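Local coordinates for choline binding protein PCPA (Streptococcus pneumoniae, PDB 4CP6) that is a choline-binding protein and vaccine antigen of the pneumococcus, probably displayed on the cell surface, built on a leucine-rich repeat domain, at residues 126-131 with 148-153; 165-170 with 190-195; 173-178 with 196-201. One frame throughout, in Å; residues are numbered along the deposited sequence.

Interaction 1 (126-131 with 148-153)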
ATOM      1  N   SER A 126      -7.856  10.990  25.710  1.00 16.47           N
ATOM      2  CA  SER A 126      -8.537  10.009  24.857  1.00 15.19           C
ATOM      3  C   SER A 126      -8.322   8.571  25.328  1.00 16.82           C
ATOM      4  O   SER A 126      -7.217   8.170  25.741  1.00 16.82           O
ATOM      5  CB  SER A 126      -8.069  10.149  23.410  1.00 15.54           C
ATOM      6  OG  SER A 126      -8.665   9.133  22.615  1.00 14.54           O
ATOM      7  N   GLN A 127      -9.365   7.777  25.231  1.00 14.77           N
ATOM      8  CA  GLN A 127      -9.338   6.367  25.539  1.00 14.13           C
ATOM      9  C   GLN A 127      -9.333   5.527  24.249  1.00 14.99           C
ATOM     10  O   GLN A 127      -9.466   4.313  24.329  1.00 14.61           O
ATOM     11  CB  GLN A 127     -10.552   6.000  26.394  1.00 16.31           C
ATOM     12  CG  GLN A 127     -10.550   6.759  27.728  1.00 15.27           C
ATOM     13  CD  GLN A 127     -11.859   6.593  28.439  1.00 27.07           C
ATOM     14  OE1 GLN A 127     -12.469   7.563  28.912  1.00 30.87           O
ATOM     15  NE2 GLN A 127     -12.316   5.370  28.540  1.00 20.95           N
ATOM     16  N   LEU A 128      -9.169   6.178  23.087  1.00 12.69           N
ATOM     17  CA  LEU A 128      -9.240   5.491  21.793  1.00 11.88           C
ATOM     18  C   LEU A 128      -8.167   4.400  21.695  1.00 13.89           C
ATOM     19  O   LEU A 128      -6.980   4.734  21.707  1.00 14.23           O
ATOM     20  CB  LEU A 128      -9.126   6.475  20.635  1.00 12.69           C
ATOM     21  CG  LEU A 128      -9.214   5.830  19.249  1.00 13.46           C
ATOM     22  CD1 LEU A 128     -10.633   5.271  18.975  1.00 13.16           C
ATOM     23  CD2 LEU A 128      -8.794   6.794  18.195  1.00 15.35           C
ATOM     24  N   GLU A 129      -8.569   3.142  21.567  1.00 12.52           N
ATOM     25  CA  GLU A 129      -7.629   2.022  21.492  1.00 12.63           C
ATOM     26  C   GLU A 129      -7.526   1.449  20.076  1.00 13.88           C
ATOM     27  O   GLU A 129      -6.434   0.970  19.704  1.00 12.38           O
ATOM     28  CB  GLU A 129      -8.088   0.932  22.476  1.00 15.10           C
ATOM     29  CG  GLU A 129      -7.216  -0.313  22.538  1.00 22.85           C
ATOM     30  CD  GLU A 129      -7.745  -1.362  23.492  1.00 48.78           C
ATOM     31  OE1 GLU A 129      -7.667  -1.135  24.721  1.00 43.85           O
ATOM     32  OE2 GLU A 129      -8.274  -2.389  23.012  1.00 48.17           O
ATOM     33  N   LYS A 130      -8.646   1.435  19.324  1.00 11.94           N
ATOM     34  CA  LYS A 130      -8.650   0.797  18.006  1.00 11.31           C
ATOM     35  C   LYS A 130      -9.383   1.663  16.990  1.00 12.86           C
ATOM     36  O   LYS A 130     -10.478   2.147  17.281  1.00 12.33           O
ATOM     37  CB  LYS A 130      -9.401  -0.570  18.060  1.00 13.29           C
ATOM     38  CG  LYS A 130      -8.790  -1.650  18.962  1.00 18.54           C
ATOM     39  CD  LYS A 130      -9.616  -2.964  18.891  1.00 18.97           C
ATOM     40  CE  LYS A 130      -9.011  -4.058  19.754  1.00 24.20           C
ATOM     41  NZ  LYS A 130      -9.805  -5.329  19.653  1.00 26.42           N
ATOM     42  N   ILE A 131      -8.785   1.830  15.808  1.00 10.59           N
ATOM     43  CA  ILE A 131      -9.414   2.423  14.642  1.00  9.99           C
ATOM     44  C   ILE A 131      -9.532   1.220  13.700  1.00 10.97           C
ATOM     45  O   ILE A 131      -8.507   0.695  13.236  1.00 11.47           O
ATOM     46  CB  ILE A 131      -8.564   3.560  14.017  1.00 11.29           C
ATOM     47  CG1 ILE A 131      -8.476   4.764  14.957  1.00 11.55           C
ATOM     48  CG2 ILE A 131      -9.157   3.975  12.645  1.00 12.34           C
ATOM     49  CD1 ILE A 131      -7.465   5.840  14.465  1.00 14.37           C
ATOM     50  N   ALA A 148      -2.215   8.888  22.346  1.00 13.21           N
ATOM     51  CA  ALA A 148      -1.296   7.906  22.892  1.00 12.54           C
ATOM     52  C   ALA A 148      -1.926   6.549  23.180  1.00 13.92           C
ATOM     53  O   ALA A 148      -1.268   5.515  23.096  1.00 14.08           O
ATOM     54  CB  ALA A 148      -0.675   8.460  24.174  1.00 14.07           C
ATOM     55  N   SER A 149      -3.237   6.531  23.516  1.00 11.04           N
ATOM     56  CA  SER A 149      -3.943   5.307  23.827  1.00 11.23           C
ATOM     57  C   SER A 149      -4.087   4.387  22.609  1.00 12.72           C
ATOM     58  O   SER A 149      -4.353   3.218  22.798  1.00 12.78           O
ATOM     59  CB  SER A 149      -5.345   5.664  24.314  1.00 13.01           C
ATOM     60  OG  SER A 149      -5.988   6.555  23.423  1.00 14.27           O
ATOM     61  N   LEU A 150      -3.967   4.931  21.389  1.00 10.85           N
ATOM     62  CA  LEU A 150      -4.230   4.118  20.199  1.00 10.49           C
ATOM     63  C   LEU A 150      -3.217   2.995  20.037  1.00 10.95           C
ATOM     64  O   LEU A 150      -2.023   3.257  19.987  1.00 12.75           O
ATOM     65  CB  LEU A 150      -4.266   5.028  18.986  1.00 10.37           C
ATOM     66  CG  LEU A 150      -4.505   4.315  17.639  1.00 11.00           C
ATOM     67  CD1 LEU A 150      -5.958   3.823  17.528  1.00 12.66           C
ATOM     68  CD2 LEU A 150      -4.179   5.249  16.501  1.00 12.10           C
ATOM     69  N   GLU A 151      -3.715   1.753  19.960  1.00 10.83           N
ATOM     70  CA  GLU A 151      -2.858   0.575  19.824  1.00 11.12           C
ATOM     71  C   GLU A 151      -2.914  -0.099  18.451  1.00 12.52           C
ATOM     72  O   GLU A 151      -1.975  -0.845  18.117  1.00 12.19           O
ATOM     73  CB  GLU A 151      -3.260  -0.480  20.855  1.00 12.87           C
ATOM     74  CG  GLU A 151      -3.041  -0.016  22.289  1.00 16.17           C
ATOM     75  CD  GLU A 151      -3.376  -1.040  23.358  1.00 29.14           C
ATOM     76  OE1 GLU A 151      -3.420  -2.251  23.045  1.00 31.13           O
ATOM     77  OE2 GLU A 151      -3.568  -0.625  24.524  1.00 27.60           O
ATOM     78  N   TYR A 152      -4.022   0.082  17.711  1.00  9.41           N
ATOM     79  CA  TYR A 152      -4.251  -0.665  16.495  1.00  9.97           C
ATOM     80  C   TYR A 152      -4.873   0.227  15.440  1.00 11.88           C
ATOM     81  O   TYR A 152      -5.867   0.901  15.705  1.00 10.79           O
ATOM     82  CB  TYR A 152      -5.270  -1.780  16.843  1.00 10.80           C
ATOM     83  CG  TYR A 152      -5.698  -2.616  15.657  1.00 11.08           C
ATOM     84  CD1 TYR A 152      -4.944  -3.708  15.240  1.00 12.91           C
ATOM     85  CD2 TYR A 152      -6.864  -2.319  14.950  1.00 12.14           C
ATOM     86  CE1 TYR A 152      -5.311  -4.453  14.127  1.00 11.98           C
ATOM     87  CE2 TYR A 152      -7.240  -3.057  13.833  1.00 11.95           C
ATOM     88  CZ  TYR A 152      -6.457  -4.123  13.431  1.00 12.20           C
ATOM     89  OH  TYR A 152      -6.843  -4.819  12.321  1.00 13.73           O
ATOM     90  N   ILE A 153      -4.330   0.180  14.217  1.00  9.72           N
ATOM     91  CA  ILE A 153      -4.914   0.857  13.049  1.00  9.18           C
ATOM     92  C   ILE A 153      -5.252  -0.228  12.037  1.00 10.69           C
ATOM     93  O   ILE A 153      -4.354  -0.981  11.637  1.00 10.37           O
ATOM     94  CB  ILE A 153      -3.957   1.896  12.450  1.00 10.54           C
ATOM     95  CG1 ILE A 153      -3.744   3.055  13.444  1.00 10.92           C
ATOM     96  CG2 ILE A 153      -4.470   2.378  11.060  1.00 11.84           C
ATOM     97  CD1 ILE A 153      -2.718   4.087  12.954  1.00 12.44           C
TER
HETATM   98  O   HOH W   1      -4.623   8.956  24.979  1.00 16.07           O
HETATM   99  O   HOH W   2      -5.748  -3.123  20.795  1.00 39.89           O

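Interaction 2 (165-170 with 190-195)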
ATOM      1  N   LYS A 165      -2.250  15.822   4.928  1.00 13.44           N
ATOM      2  CA  LYS A 165      -0.921  16.409   4.844  1.00 13.91           C
ATOM      3  C   LYS A 165      -0.109  16.225   6.119  1.00 16.28           C
ATOM      4  O   LYS A 165       1.116  16.294   6.060  1.00 17.17           O
ATOM      5  CB  LYS A 165      -0.942  17.890   4.381  1.00 18.53           C
ATOM      6  CG  LYS A 165      -1.573  18.903   5.323  1.00 38.57           C
ATOM      7  CD  LYS A 165      -1.131  20.319   4.937  1.00 49.28           C
ATOM      8  CE  LYS A 165      -1.349  21.325   6.044  1.00 62.81           C
ATOM      9  NZ  LYS A 165      -0.766  22.655   5.705  1.00 68.92           N
ATOM     10  N   LYS A 166      -0.754  16.015   7.255  1.00 13.07           N
ATOM     11  CA  LYS A 166      -0.037  15.814   8.509  1.00 14.39           C
ATOM     12  C   LYS A 166      -0.702  14.714   9.297  1.00 16.48           C
ATOM     13  O   LYS A 166      -1.891  14.809   9.585  1.00 16.03           O
ATOM     14  CB  LYS A 166       0.061  17.126   9.312  1.00 17.92           C
ATOM     15  CG  LYS A 166       0.986  17.021  10.529  1.00 25.47           C
ATOM     16  CD  LYS A 166       1.188  18.392  11.171  1.00 29.52           C
ATOM     17  CE  LYS A 166       1.682  18.282  12.590  1.00 39.12           C
ATOM     18  NZ  LYS A 166       1.947  19.623  13.174  1.00 55.84           N
ATOM     19  N   LEU A 167       0.045  13.666   9.628  1.00 13.40           N
ATOM     20  CA  LEU A 167      -0.470  12.562  10.419  1.00 12.89           C
ATOM     21  C   LEU A 167       0.596  12.299  11.438  1.00 13.98           C
ATOM     22  O   LEU A 167       1.702  11.895  11.067  1.00 13.86           O
ATOM     23  CB  LEU A 167      -0.769  11.302   9.584  1.00 14.46           C
ATOM     24  CG  LEU A 167      -1.608  10.240  10.401  1.00 20.09           C
ATOM     25  CD1 LEU A 167      -2.709   9.612   9.584  1.00 22.96           C
ATOM     26  CD2 LEU A 167      -0.736   9.166  10.998  1.00 24.34           C
ATOM     27  N   THR A 168       0.297  12.576  12.705  1.00 11.77           N
ATOM     28  CA  THR A 168       1.270  12.411  13.781  1.00 11.62           C
ATOM     29  C   THR A 168       0.666  11.606  14.918  1.00 12.27           C
ATOM     30  O   THR A 168      -0.541  11.347  14.945  1.00 11.72           O
ATOM     31  CB  THR A 168       1.720  13.768  14.314  1.00 13.87           C
ATOM     32  OG1 THR A 168       0.576  14.477  14.792  1.00 15.80           O
ATOM     33  CG2 THR A 168       2.451  14.613  13.273  1.00 15.76           C
ATOM     34  N   PHE A 169       1.520  11.192  15.852  1.00 12.45           N
ATOM     35  CA  PHE A 169       1.148  10.372  16.994  1.00 12.54           C
ATOM     36  C   PHE A 169       1.610  11.076  18.229  1.00 16.92           C
ATOM     37  O   PHE A 169       2.778  11.480  18.311  1.00 16.18           O
ATOM     38  CB  PHE A 169       1.806   8.975  16.887  1.00 13.95           C
ATOM     39  CG  PHE A 169       1.546   8.288  15.566  1.00 14.53           C
ATOM     40  CD1 PHE A 169       0.369   7.569  15.352  1.00 16.65           C
ATOM     41  CD2 PHE A 169       2.442   8.411  14.519  1.00 16.46           C
ATOM     42  CE1 PHE A 169       0.122   6.966  14.110  1.00 17.65           C
ATOM     43  CE2 PHE A 169       2.192   7.810  13.282  1.00 19.12           C
ATOM     44  CZ  PHE A 169       1.041   7.084  13.095  1.00 17.53           C
ATOM     45  N   SER A 170       0.691  11.281  19.174  1.00 14.31           N
ATOM     46  CA  SER A 170       0.989  11.930  20.448  1.00 14.42           C
ATOM     47  C   SER A 170       2.142  11.216  21.169  1.00 16.75           C
ATOM     48  O   SER A 170       2.425  10.026  20.910  1.00 15.83           O
ATOM     49  CB  SER A 170      -0.254  11.936  21.317  1.00 17.70           C
ATOM     50  OG  SER A 170      -1.236  12.762  20.705  1.00 21.07           O
ATOM     51  N   GLU A 190       3.800  14.102   3.082  1.00 11.31           N
ATOM     52  CA  GLU A 190       5.214  14.090   2.728  1.00 11.48           C
ATOM     53  C   GLU A 190       6.113  13.367   3.713  1.00 13.67           C
ATOM     54  O   GLU A 190       7.242  13.003   3.367  1.00 13.62           O
ATOM     55  CB  GLU A 190       5.727  15.526   2.516  1.00 13.03           C
ATOM     56  CG  GLU A 190       4.956  16.239   1.409  1.00 20.40           C
ATOM     57  CD  GLU A 190       5.558  17.537   0.900  1.00 45.37           C
ATOM     58  OE1 GLU A 190       5.709  18.482   1.705  1.00 41.21           O
ATOM     59  OE2 GLU A 190       5.819  17.627  -0.320  1.00 39.29           O
ATOM     60  N   LYS A 191       5.638  13.149   4.927  1.00 12.01           N
ATOM     61  CA  LYS A 191       6.467  12.466   5.923  1.00 12.33           C
ATOM     62  C   LYS A 191       5.603  11.809   6.943  1.00 13.54           C
ATOM     63  O   LYS A 191       4.433  12.190   7.123  1.00 13.26           O
ATOM     64  CB  LYS A 191       7.456  13.455   6.589  1.00 14.43           C
ATOM     65  CG  LYS A 191       6.797  14.581   7.393  1.00 20.02           C
ATOM     66  CD  LYS A 191       7.832  15.619   7.850  1.00 27.16           C
ATOM     67  CE  LYS A 191       7.273  16.553   8.910  1.00 29.65           C
ATOM     68  NZ  LYS A 191       8.193  17.706   9.174  1.00 36.95           N
ATOM     69  N   LEU A 192       6.177  10.814   7.630  1.00 13.41           N
ATOM     70  CA  LEU A 192       5.525  10.062   8.688  1.00 14.41           C
ATOM     71  C   LEU A 192       6.625   9.579   9.620  1.00 14.23           C
ATOM     72  O   LEU A 192       7.693   9.214   9.133  1.00 13.33           O
ATOM     73  CB  LEU A 192       4.777   8.840   8.059  1.00 16.44           C
ATOM     74  CG  LEU A 192       3.994   7.931   8.989  1.00 20.89           C
ATOM     75  CD1 LEU A 192       2.755   8.645   9.541  1.00 22.01           C
ATOM     76  CD2 LEU A 192       3.588   6.664   8.282  1.00 24.64           C
ATOM     77  N   THR A 193       6.365   9.561  10.943  1.00 13.21           N
ATOM     78  CA  THR A 193       7.286   8.988  11.925  1.00 12.52           C
ATOM     79  C   THR A 193       6.589   7.867  12.655  1.00 13.37           C
ATOM     80  O   THR A 193       5.593   8.109  13.370  1.00 13.40           O
ATOM     81  CB  THR A 193       7.747  10.017  12.933  1.00 13.21           C
ATOM     82  OG1 THR A 193       8.413  11.065  12.232  1.00 15.39           O
ATOM     83  CG2 THR A 193       8.724   9.410  13.961  1.00 16.22           C
ATOM     84  N   LEU A 194       7.140   6.646  12.534  1.00 10.74           N
ATOM     85  CA  LEU A 194       6.578   5.508  13.247  1.00 11.02           C
ATOM     86  C   LEU A 194       7.012   5.546  14.718  1.00 12.83           C
ATOM     87  O   LEU A 194       8.212   5.568  15.005  1.00 11.90           O
ATOM     88  CB  LEU A 194       7.005   4.159  12.615  1.00 11.88           C
ATOM     89  CG  LEU A 194       6.587   3.930  11.160  1.00 14.33           C
ATOM     90  CD1 LEU A 194       7.125   2.595  10.656  1.00 16.26           C
ATOM     91  CD2 LEU A 194       5.061   3.954  11.020  1.00 18.60           C
ATOM     92  N   PRO A 195       6.065   5.450  15.652  1.00 10.62           N
ATOM     93  CA  PRO A 195       6.457   5.456  17.071  1.00 10.38           C
ATOM     94  C   PRO A 195       7.339   4.260  17.444  1.00 11.74           C
ATOM     95  O   PRO A 195       7.328   3.208  16.778  1.00 10.28           O
ATOM     96  CB  PRO A 195       5.124   5.410  17.822  1.00 12.40           C
ATOM     97  CG  PRO A 195       4.146   6.059  16.874  1.00 14.62           C
ATOM     98  CD  PRO A 195       4.602   5.563  15.490  1.00 10.68           C
TER
HETATM   99  O   HOH W   3       3.035  16.664   4.215  1.00 22.49           O
HETATM  100  O   HOH W   4       3.642  15.345   6.543  1.00 29.93           O
HETATM  101  O   HOH W   5       4.275  11.400  12.021  1.00 15.46           O
HETATM  102  O   HOH W   6       2.994  13.851   8.900  1.00 15.79           O

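Interaction 3 (173-178 with 196-201)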
ATOM      1  N   SER A 173       3.119   7.140  22.613  1.00 13.17           N
ATOM      2  CA  SER A 173       2.229   6.324  21.827  1.00 11.56           C
ATOM      3  C   SER A 173       2.303   4.854  22.212  1.00 13.01           C
ATOM      4  O   SER A 173       3.407   4.325  22.465  1.00 14.49           O
ATOM      5  CB  SER A 173       2.612   6.445  20.356  1.00 12.29           C
ATOM      6  OG  SER A 173       1.798   5.590  19.559  1.00 12.32           O
ATOM      7  N   LYS A 174       1.156   4.186  22.228  1.00 11.08           N
ATOM      8  CA  LYS A 174       1.049   2.747  22.465  1.00 10.95           C
ATOM      9  C   LYS A 174       0.755   2.003  21.140  1.00 12.49           C
ATOM     10  O   LYS A 174       0.378   0.827  21.173  1.00 13.05           O
ATOM     11  CB  LYS A 174      -0.016   2.424  23.527  1.00 13.98           C
ATOM     12  CG  LYS A 174       0.353   2.961  24.928  1.00 14.45           C
ATOM     13  CD  LYS A 174      -0.772   2.710  25.927  1.00 26.69           C
ATOM     14  CE  LYS A 174      -0.856   1.304  26.469  1.00 39.38           C
ATOM     15  NZ  LYS A 174      -1.805   1.219  27.618  1.00 43.54           N
ATOM     16  N   LEU A 175       0.952   2.696  19.990  1.00 10.37           N
ATOM     17  CA  LEU A 175       0.619   2.105  18.694  1.00  9.37           C
ATOM     18  C   LEU A 175       1.500   0.906  18.395  1.00 10.69           C
ATOM     19  O   LEU A 175       2.729   1.067  18.333  1.00 11.62           O
ATOM     20  CB  LEU A 175       0.722   3.142  17.609  1.00 10.04           C
ATOM     21  CG  LEU A 175       0.374   2.658  16.207  1.00 12.39           C
ATOM     22  CD1 LEU A 175      -1.092   2.215  16.114  1.00 12.31           C
ATOM     23  CD2 LEU A 175       0.673   3.764  15.195  1.00 14.67           C
ATOM     24  N   GLU A 176       0.884  -0.285  18.250  1.00  9.91           N
ATOM     25  CA  GLU A 176       1.674  -1.492  18.100  1.00  9.69           C
ATOM     26  C   GLU A 176       1.549  -2.129  16.721  1.00 12.25           C
ATOM     27  O   GLU A 176       2.472  -2.847  16.300  1.00 11.20           O
ATOM     28  CB  GLU A 176       1.269  -2.465  19.231  1.00 12.57           C
ATOM     29  CG  GLU A 176       2.087  -3.734  19.335  1.00 16.46           C
ATOM     30  CD  GLU A 176       1.609  -4.892  18.476  1.00 17.09           C
ATOM     31  OE1 GLU A 176       0.458  -4.851  17.986  1.00 17.00           O
ATOM     32  OE2 GLU A 176       2.420  -5.822  18.262  1.00 15.94           O
ATOM     33  N   LEU A 177       0.393  -1.936  16.075  1.00 10.57           N
ATOM     34  CA  LEU A 177       0.133  -2.595  14.803  1.00 10.16           C
ATOM     35  C   LEU A 177      -0.541  -1.631  13.855  1.00 12.59           C
ATOM     36  O   LEU A 177      -1.537  -0.991  14.224  1.00 11.60           O
ATOM     37  CB  LEU A 177      -0.724  -3.846  15.050  1.00 10.62           C
ATOM     38  CG  LEU A 177      -0.948  -4.767  13.814  1.00 14.56           C
ATOM     39  CD1 LEU A 177      -1.371  -6.145  14.266  1.00 17.29           C
ATOM     40  CD2 LEU A 177      -2.034  -4.227  12.883  1.00 16.49           C
ATOM     41  N   ILE A 178      -0.025  -1.549  12.624  1.00 11.18           N
ATOM     42  CA  ILE A 178      -0.627  -0.738  11.553  1.00  9.82           C
ATOM     43  C   ILE A 178      -0.867  -1.740  10.442  1.00 10.73           C
ATOM     44  O   ILE A 178       0.087  -2.337   9.929  1.00 11.00           O
ATOM     45  CB  ILE A 178       0.242   0.433  11.073  1.00 11.05           C
ATOM     46  CG1 ILE A 178       0.735   1.278  12.255  1.00 11.52           C
ATOM     47  CG2 ILE A 178      -0.568   1.260  10.077  1.00 12.73           C
ATOM     48  CD1 ILE A 178       1.650   2.454  11.835  1.00 12.77           C
ATOM     49  N   LYS A 196       8.071   4.410  18.556  1.00 11.56           N
ATOM     50  CA  LYS A 196       8.943   3.373  19.089  1.00 12.29           C
ATOM     51  C   LYS A 196       8.164   2.079  19.402  1.00 12.47           C
ATOM     52  O   LYS A 196       8.730   0.986  19.327  1.00 12.97           O
ATOM     53  CB  LYS A 196       9.613   3.924  20.372  1.00 16.02           C
ATOM     54  CG  LYS A 196      10.463   2.951  21.171  1.00 22.51           C
ATOM     55  CD  LYS A 196      10.974   3.584  22.487  1.00 21.98           C
ATOM     56  CE  LYS A 196      11.758   2.576  23.299  1.00 34.87           C
ATOM     57  NZ  LYS A 196      10.902   1.475  23.819  1.00 55.31           N
ATOM     58  N   SER A 197       6.870   2.197  19.729  1.00  9.86           N
ATOM     59  CA  SER A 197       6.064   1.041  20.104  1.00  9.68           C
ATOM     60  C   SER A 197       5.616   0.123  18.921  1.00 10.67           C
ATOM     61  O   SER A 197       5.106  -0.975  19.167  1.00 12.83           O
ATOM     62  CB  SER A 197       4.796   1.541  20.801  1.00 13.34           C
ATOM     63  OG  SER A 197       4.201   2.581  20.039  1.00 13.49           O
ATOM     64  N   VAL A 198       5.745   0.607  17.661  1.00 10.70           N
ATOM     65  CA  VAL A 198       5.230  -0.137  16.507  1.00  9.51           C
ATOM     66  C   VAL A 198       6.027  -1.408  16.309  1.00 10.52           C
ATOM     67  O   VAL A 198       7.255  -1.347  16.119  1.00 10.79           O
ATOM     68  CB  VAL A 198       5.202   0.720  15.228  1.00 12.61           C
ATOM     69  CG1 VAL A 198       4.688  -0.114  14.044  1.00 13.25           C
ATOM     70  CG2 VAL A 198       4.323   1.964  15.421  1.00 13.55           C
ATOM     71  N   LYS A 199       5.323  -2.557  16.371  1.00 10.90           N
ATOM     72  CA  LYS A 199       5.966  -3.861  16.220  1.00 10.26           C
ATOM     73  C   LYS A 199       5.626  -4.532  14.900  1.00 11.87           C
ATOM     74  O   LYS A 199       6.441  -5.325  14.414  1.00 12.58           O
ATOM     75  CB  LYS A 199       5.536  -4.770  17.377  1.00 13.10           C
ATOM     76  CG  LYS A 199       6.298  -6.086  17.429  1.00 23.80           C
ATOM     77  CD  LYS A 199       5.871  -6.958  18.596  1.00 27.49           C
ATOM     78  CE  LYS A 199       6.645  -8.255  18.587  1.00 31.95           C
ATOM     79  NZ  LYS A 199       6.305  -9.114  19.759  1.00 46.88           N
ATOM     80  N   THR A 200       4.419  -4.275  14.349  1.00 10.60           N
ATOM     81  CA  THR A 200       3.949  -4.984  13.164  1.00 10.23           C
ATOM     82  C   THR A 200       3.381  -3.996  12.181  1.00 11.57           C
ATOM     83  O   THR A 200       2.578  -3.126  12.565  1.00 10.93           O
ATOM     84  CB  THR A 200       2.868  -5.978  13.602  1.00 14.52           C
ATOM     85  OG1 THR A 200       3.441  -6.886  14.550  1.00 14.76           O
ATOM     86  CG2 THR A 200       2.267  -6.771  12.427  1.00 15.17           C
ATOM     87  N   LEU A 201       3.759  -4.177  10.899  1.00  9.88           N
ATOM     88  CA  LEU A 201       3.220  -3.425   9.761  1.00 10.24           C
ATOM     89  C   LEU A 201       2.656  -4.397   8.767  1.00 11.59           C
ATOM     90  O   LEU A 201       3.344  -5.350   8.399  1.00 11.80           O
ATOM     91  CB  LEU A 201       4.302  -2.577   9.051  1.00  9.74           C
ATOM     92  CG  LEU A 201       4.945  -1.516   9.897  1.00 11.71           C
ATOM     93  CD1 LEU A 201       6.073  -0.842   9.138  1.00 13.69           C
ATOM     94  CD2 LEU A 201       3.949  -0.459  10.379  1.00 12.02           C
TER
HETATM   95  O   HOH W   7       5.996   4.649  21.363  1.00 17.46           O

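Interaction 1 (126-131 with 148-153)
Ile131 and Leu150 meet at the tight, inward side of this contact, where two successive coils of the BspA-type leucine-rich repeat region run parallel and pair through the short strands 130-131 and 152-153. Ile131 CG1 lies 3.7 Å from Leu150 CD1, the two side chains crossing at about a right angle, while Leu128 lies beside Leu150 and points the same way. Branched aliphatic residues suit this layer because it is buried and apolar. Ile131 and Ile153 also press on Leu146 of strand 143-146.

The backbone pairing adds direct bonds. Ile131 N donates almost straight to Tyr152 O (3.1 Å, N-H...O angle 175°). Glu129 O takes two donors: Glu151 N at 2.8 Å, tilted out of the carbonyl plane, and Tyr152 N at a longer 3.3 Å, within that plane.

The outward side is looser. Lys130 CG passes Tyr152 CB at 4.1 Å, and the rest of the extended lysine chain then leads away, which keeps its ammonium clear of the sheet. The carboxylates of Glu129 and Glu151 stack with their planes 24° apart, OE1 of Glu129 standing 4.1 Å from OE2 of Glu151. A water weakly bound to both acids, and a long, weak ion pair from Glu129 to Lys105, may ease the repulsion.

Ser149 fastens the start of the pairing. With OG held between its own backbone N and carbonyl carbon (chi1 50°), the hydroxyl reaches back to Leu128 O at 2.7 Å; Ser126 O is a second acceptor competing for its one proton. Serine's short side chain brings the hydroxyl within bonding distance of these main-chain oxygens of the neighbouring coil. Ser126 in turn forms an ST turn, its OG accepting from Leu128 N at 3.0 Å.

Interaction 2 (165-170 with 190-195)
Lys165 O lies 2.7 Å from each of two waters that lead across to 190-195; one of them accepts from Glu190 N, and the other reaches Lys191 O only weakly. Such bridging marks a break in the parallel sheet of the leucine-rich repeat solenoid. Strands 166-169 and 191-194 still run nearly alike, 13° apart, but their axes come no nearer than 6.9 Å, and no direct hydrogen bond joins them. Strand 166-169 pairs instead with 143-146, and 191-194 with 214-217.

Water takes over the ladder's role. A third molecule accepts from Leu167 N and can donate to Lys191 O, at 2.8 Å from that oxygen. A fourth donates to Leu167 O and accepts from Thr193 N, 3.0 Å away. Several backbone groups are thus linked through water instead of directly.

Apolar side chains close the inner side of the gap. Leu167 and Leu192 lie side by side, pointing the same way, with CD2 of Leu167 3.8 Å from CD1 of Leu192. Leucine suits both places, being long enough to span the widened spacing and to remain in the core, where Leu192 also meets Phe183 and Phe206.

Phe169 does most of the filling toward the C-terminal end. Its CG stands opposite the carbonyl carbon about CA-CB (chi1 -53°), which swings the ring toward Pro195. The proline crosses it at about a right angle and sets CD over one face, 4.1 Å from the centroid of the Phe169 ring. This is a CH-pi contact: CD is bonded to the amide nitrogen, so its C-H bonds are somewhat polarised and suit an aromatic face. Leu146 and Leu175 also pack against this phenylalanine. At the ring's edge, close to its plane, CD2 of Phe169 touches Thr193 O at 3.4 Å.

Interaction 3 (173-178 with 196-201)
Glu176 O accepts from two backbone donors, Lys199 N at 2.9 Å and Thr200 N at 3.1 Å, the first tilted 30° from the carbonyl plane and the second approaching almost head-on to the oxygen. Ile178 N answers in the other direction, donating to Thr200 O at 3.0 Å. CA-H...O contacts from Leu177 to Thr200 O and from Leu201 to Ile178 O run alongside.

Serine hydroxyls supply a second kind. Ser197 OG approaches Leu175 O to 2.7 Å, probably as its donor, while Ser173 OG closes an ST turn by accepting from Leu175 N. A water donates to Ser173 O and more weakly accepts from Ser197 N.

These bonds join the short parallel strands 177-178 and 200-201, consecutive rungs of the BspA-type leucine-rich repeat solenoid, and the apolar contacts line its interior. Ile178 and Leu201 lie side by side, CB of the isoleucine 3.9 Å from CD2 of the leucine, and both also pack on Leu194. Beta-branched Val198 lies beside Leu175, pointing the same way, its CG2 4.1 Å from Leu175 CD2, and Phe224 lies against it as well.

On the opposite face of the strands, Leu177 CG meets Thr200 CB and CG2, threonine turning its methyl to the leucine. The charged pair is looser. Glu176 bends at its second torsion (chi2 -87°), laying the carboxylate along the aliphatic part of Lys199, whose extended chain carries NZ onward: OE2 of Glu176 is 3.4 Å from Lys199 CB but 5.3 Å from its NZ.

How the interactions relate
Interactions 1 and 3 are neighbouring strand pairs in the parallel part of one mixed sheet, since strand 152-153 neighbours strand 177-178; probable backbone hydrogen bonds from Lys174 N to Ala148 O and from Glu176 N to Glu151 O join them. Both are partly buried, and both repeat one chemistry: direct main-chain bonds, a serine hydroxyl, and glutamates near the surface, facing another glutamate in 1 but a lysine in 3. Interaction 2 is more buried and lies across a different side of the solenoid, where water replaces the ladder and an aromatic ring fills the space. Its segments alternate with those of interaction 3 along the chain, and Phe169 packs on Leu175 and Ile153, linking all three through the interior.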